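Local atomic coordinates of mbGIPC protein (Monosiga brevicollis, PDB entry 6X1X), a protein that probably binds the C-terminal tails of partner proteins through its PDZ domain, the part present here, as a GIPC-family signalling adaptor. Residues 5-10 / 86-91. Sequence-based numbering, arbitrary orientation.
Sequences TEKTVK and CVEPKK
Lys-7 and Glu-88 both set CG beside their own backbone N (chi1 -58° in the lysine), and a bend at chi3 (-67°) then carries the ammonium of Lys-7 over to the glutamate. The two side chains run roughly perpendicular to one another. NZ of Lys-7 forms a salt bridge with OE2 of Glu-88 at 3.1 Å, the ammonium approaching about 40° out of the plane of the carboxylate, while CD and CE of the lysine pack against the same acid group. Asp-51 makes a second salt bridge with this ammonium, which is therefore shared by two carboxylates and probably keeps its charge. Underneath, the backbones pair antiparallel, joining the first strand of the PDZ domain, 6-12, to its last, 81-87; the first and last strands of the domain thus lie side by side, with 6-12 at the margin of the sheet. Lys-7 and Cys-86 are a hydrogen-bonded pair, with Lys-7 N to Cys-86 O at 2.7 Å and Cys-86 N to Lys-7 O at 2.9 Å. Glu-6 and Val-87 follow as a non-hydrogen-bonded pair, and CG of Glu-6 lies 4.3 Å from CG2 of Val-87. On the sheet face shared with Lys-7, SG of Cys-86 rests 4.1 Å from CG2 of the buried Val-9. One residue further along each segment, Glu-88 N donates to Thr-5 O at 2.8 Å, and a water accepts from Thr-5 N and donates to Glu-88 O.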
ATOM      1  N   THR A   5      -0.417  -7.666 -11.467  1.00 22.06           N
ATOM      2  CA  THR A   5      -1.019  -8.633 -10.555  1.00 26.49           C
ATOM      3  C   THR A   5      -1.637  -7.917  -9.361  1.00 19.48           C
ATOM      4  O   THR A   5      -0.944  -7.195  -8.637  1.00 15.88           O
ATOM      5  CB  THR A   5       0.038  -9.621 -10.076  1.00 20.81           C
ATOM      6  OG1 THR A   5       0.515 -10.385 -11.191  1.00 28.30           O
ATOM      7  CG2 THR A   5      -0.543 -10.561  -9.029  1.00 26.47           C
ATOM      8  N   GLU A   6      -2.927  -8.154  -9.139  1.00 18.33           N
ATOM      9  CA  GLU A   6      -3.709  -7.495  -8.103  1.00 18.82           C
ATOM     10  C   GLU A   6      -3.764  -8.372  -6.857  1.00 17.30           C
ATOM     11  O   GLU A   6      -3.937  -9.592  -6.953  1.00 24.44           O
ATOM     12  CB  GLU A   6      -5.119  -7.253  -8.642  1.00 23.46           C
ATOM     13  CG  GLU A   6      -5.974  -6.342  -7.815  1.00 27.92           C
ATOM     14  CD  GLU A   6      -7.204  -5.870  -8.567  1.00 36.39           C
ATOM     15  OE1 GLU A   6      -7.044  -5.286  -9.662  1.00 37.60           O
ATOM     16  OE2 GLU A   6      -8.327  -6.089  -8.066  1.00 45.64           O
ATOM     17  N   LYS A   7      -3.612  -7.747  -5.686  1.00 17.24           N
ATOM     18  CA  LYS A   7      -3.469  -8.449  -4.416  1.00 18.41           C
ATOM     19  C   LYS A   7      -4.309  -7.767  -3.347  1.00 15.27           C
ATOM     20  O   LYS A   7      -4.315  -6.536  -3.248  1.00 14.81           O
ATOM     21  CB  LYS A   7      -2.019  -8.410  -3.923  1.00 19.39           C
ATOM     22  CG  LYS A   7      -1.012  -8.997  -4.881  1.00 26.96           C
ATOM     23  CD  LYS A   7       0.383  -8.921  -4.309  1.00 20.34           C
ATOM     24  CE  LYS A   7       0.879  -7.487  -4.188  1.00 16.60           C
ATOM     25  NZ  LYS A   7       2.329  -7.514  -3.909  1.00 12.73           N
ATOM     26  N   THR A   8      -4.976  -8.571  -2.522  1.00 18.16           N
ATOM     27  CA  THR A   8      -5.747  -8.067  -1.392  1.00 19.25           C
ATOM     28  C   THR A   8      -4.911  -8.186  -0.126  1.00 15.46           C
ATOM     29  O   THR A   8      -4.444  -9.277   0.223  1.00 21.13           O
ATOM     30  CB  THR A   8      -7.050  -8.844  -1.230  1.00 19.60           C
ATOM     31  OG1 THR A   8      -7.884  -8.609  -2.368  1.00 26.91           O
ATOM     32  CG2 THR A   8      -7.779  -8.387   0.030  1.00 20.22           C
ATOM     33  N   VAL A   9      -4.745  -7.069   0.567  1.00 15.23           N
ATOM     34  CA  VAL A   9      -3.963  -6.987   1.790  1.00 15.34           C
ATOM     35  C   VAL A   9      -4.946  -6.647   2.905  1.00 16.08           C
ATOM     36  O   VAL A   9      -5.681  -5.659   2.802  1.00 15.91           O
ATOM     37  CB  VAL A   9      -2.876  -5.909   1.656  1.00 19.62           C
ATOM     38  CG1 VAL A   9      -2.125  -5.747   2.928  1.00 29.45           C
ATOM     39  CG2 VAL A   9      -1.920  -6.265   0.525  1.00 26.06           C
ATOM     40  N   LYS A  10      -5.001  -7.472   3.949  1.00 15.62           N
ATOM     41  CA  LYS A  10      -5.869  -7.223   5.096  1.00 12.27           C
ATOM     42  C   LYS A  10      -4.999  -7.156   6.336  1.00  9.64           C
ATOM     43  O   LYS A  10      -4.331  -8.138   6.674  1.00 12.35           O
ATOM     44  CB  LYS A  10      -6.937  -8.304   5.253  1.00 14.20           C
ATOM     45  CG  LYS A  10      -7.966  -7.968   6.310  1.00 15.49           C
ATOM     46  CD  LYS A  10      -9.282  -8.696   6.071  1.00 28.58           C
ATOM     47  CE  LYS A  10      -9.532  -9.756   7.128  1.00 19.82           C
ATOM     48  NZ  LYS A  10     -10.936 -10.273   7.095  1.00 17.67           N
ATOM     49  N   CYS A  86      -3.474  -3.837  -3.692  1.00  8.72           N
ATOM     50  CA  CYS A  86      -2.188  -3.455  -4.242  1.00 10.52           C
ATOM     51  C   CYS A  86      -2.009  -4.135  -5.590  1.00 10.12           C
ATOM     52  O   CYS A  86      -2.497  -5.248  -5.812  1.00 15.19           O
ATOM     53  CB  CYS A  86      -1.055  -3.852  -3.294  1.00 11.57           C
ATOM     54  SG  CYS A  86      -1.092  -2.941  -1.728  1.00 14.19           S
ATOM     55  N   VAL A  87      -1.331  -3.448  -6.504  1.00  9.03           N
ATOM     56  CA  VAL A  87      -1.081  -3.964  -7.844  1.00  9.24           C
ATOM     57  C   VAL A  87       0.419  -3.974  -8.075  1.00  8.02           C
ATOM     58  O   VAL A  87       1.086  -2.946  -7.915  1.00  8.83           O
ATOM     59  CB  VAL A  87      -1.795  -3.130  -8.921  1.00 10.23           C
ATOM     60  CG1 VAL A  87      -1.541  -3.723 -10.293  1.00 12.02           C
ATOM     61  CG2 VAL A  87      -3.287  -3.063  -8.637  1.00 17.59           C
ATOM     62  N   GLU A  88       0.943  -5.124  -8.435  1.00  8.17           N
ATOM     63  CA  GLU A  88       2.370  -5.241  -8.675  1.00 10.99           C
ATOM     64  C   GLU A  88       2.706  -4.713 -10.065  1.00  8.79           C
ATOM     65  O   GLU A  88       1.979  -4.981 -11.025  1.00 11.70           O
ATOM     66  CB  GLU A  88       2.793  -6.702  -8.601  1.00 14.47           C
ATOM     67  CG  GLU A  88       2.455  -7.384  -7.301  1.00 22.12           C
ATOM     68  CD  GLU A  88       3.185  -8.702  -7.141  1.00 32.90           C
ATOM     69  OE1 GLU A  88       4.125  -8.956  -7.926  1.00 35.02           O
ATOM     70  OE2 GLU A  88       2.823  -9.478  -6.231  1.00 21.77           O
ATOM     71  N   PRO A  89       3.797  -3.971 -10.215  1.00 12.02           N
ATOM     72  CA  PRO A  89       4.238  -3.593 -11.560  1.00 11.84           C
ATOM     73  C   PRO A  89       4.814  -4.799 -12.287  1.00  9.20           C
ATOM     74  O   PRO A  89       5.196  -5.804 -11.683  1.00 11.61           O
ATOM     75  CB  PRO A  89       5.313  -2.536 -11.294  1.00 18.73           C
ATOM     76  CG  PRO A  89       5.859  -2.907  -9.976  1.00 24.30           C
ATOM     77  CD  PRO A  89       4.689  -3.433  -9.175  1.00 19.84           C
ATOM     78  N   LYS A  90       4.857  -4.701 -13.610  1.00  8.67           N
ATOM     79  CA  LYS A  90       5.395  -5.774 -14.440  1.00  8.53           C
ATOM     80  C   LYS A  90       6.898  -5.579 -14.537  1.00  6.66           C
ATOM     81  O   LYS A  90       7.372  -4.664 -15.221  1.00  7.98           O
ATOM     82  CB  LYS A  90       4.750  -5.762 -15.822  1.00 10.80           C
ATOM     83  CG  LYS A  90       3.292  -6.201 -15.821  1.00 14.12           C
ATOM     84  CD  LYS A  90       2.664  -6.045 -17.196  1.00 23.32           C
ATOM     85  CE  LYS A  90       3.422  -6.833 -18.252  1.00 30.88           C
ATOM     86  NZ  LYS A  90       3.214  -8.302 -18.126  1.00 38.16           N
ATOM     87  N   LYS A  91       7.646  -6.414 -13.831  1.00  7.18           N
ATOM     88  CA  LYS A  91       9.097  -6.346 -13.804  1.00  6.47           C
ATOM     89  C   LYS A  91       9.680  -7.678 -14.261  1.00  6.33           C
ATOM     90  O   LYS A  91       8.971  -8.682 -14.406  1.00  7.96           O
ATOM     91  CB  LYS A  91       9.599  -5.962 -12.407  1.00  7.23           C
ATOM     92  CG  LYS A  91       9.147  -4.571 -11.954  1.00  7.01           C
ATOM     93  CD  LYS A  91       9.695  -3.457 -12.861  1.00  6.70           C
ATOM     94  CE  LYS A  91       9.298  -2.070 -12.368  1.00  6.84           C
ATOM     95  NZ  LYS A  91       9.923  -1.015 -13.224  1.00  7.37           N
TER
HETATM   96  O   HOH W   1       2.346  -7.737 -12.188  1.00 20.82           O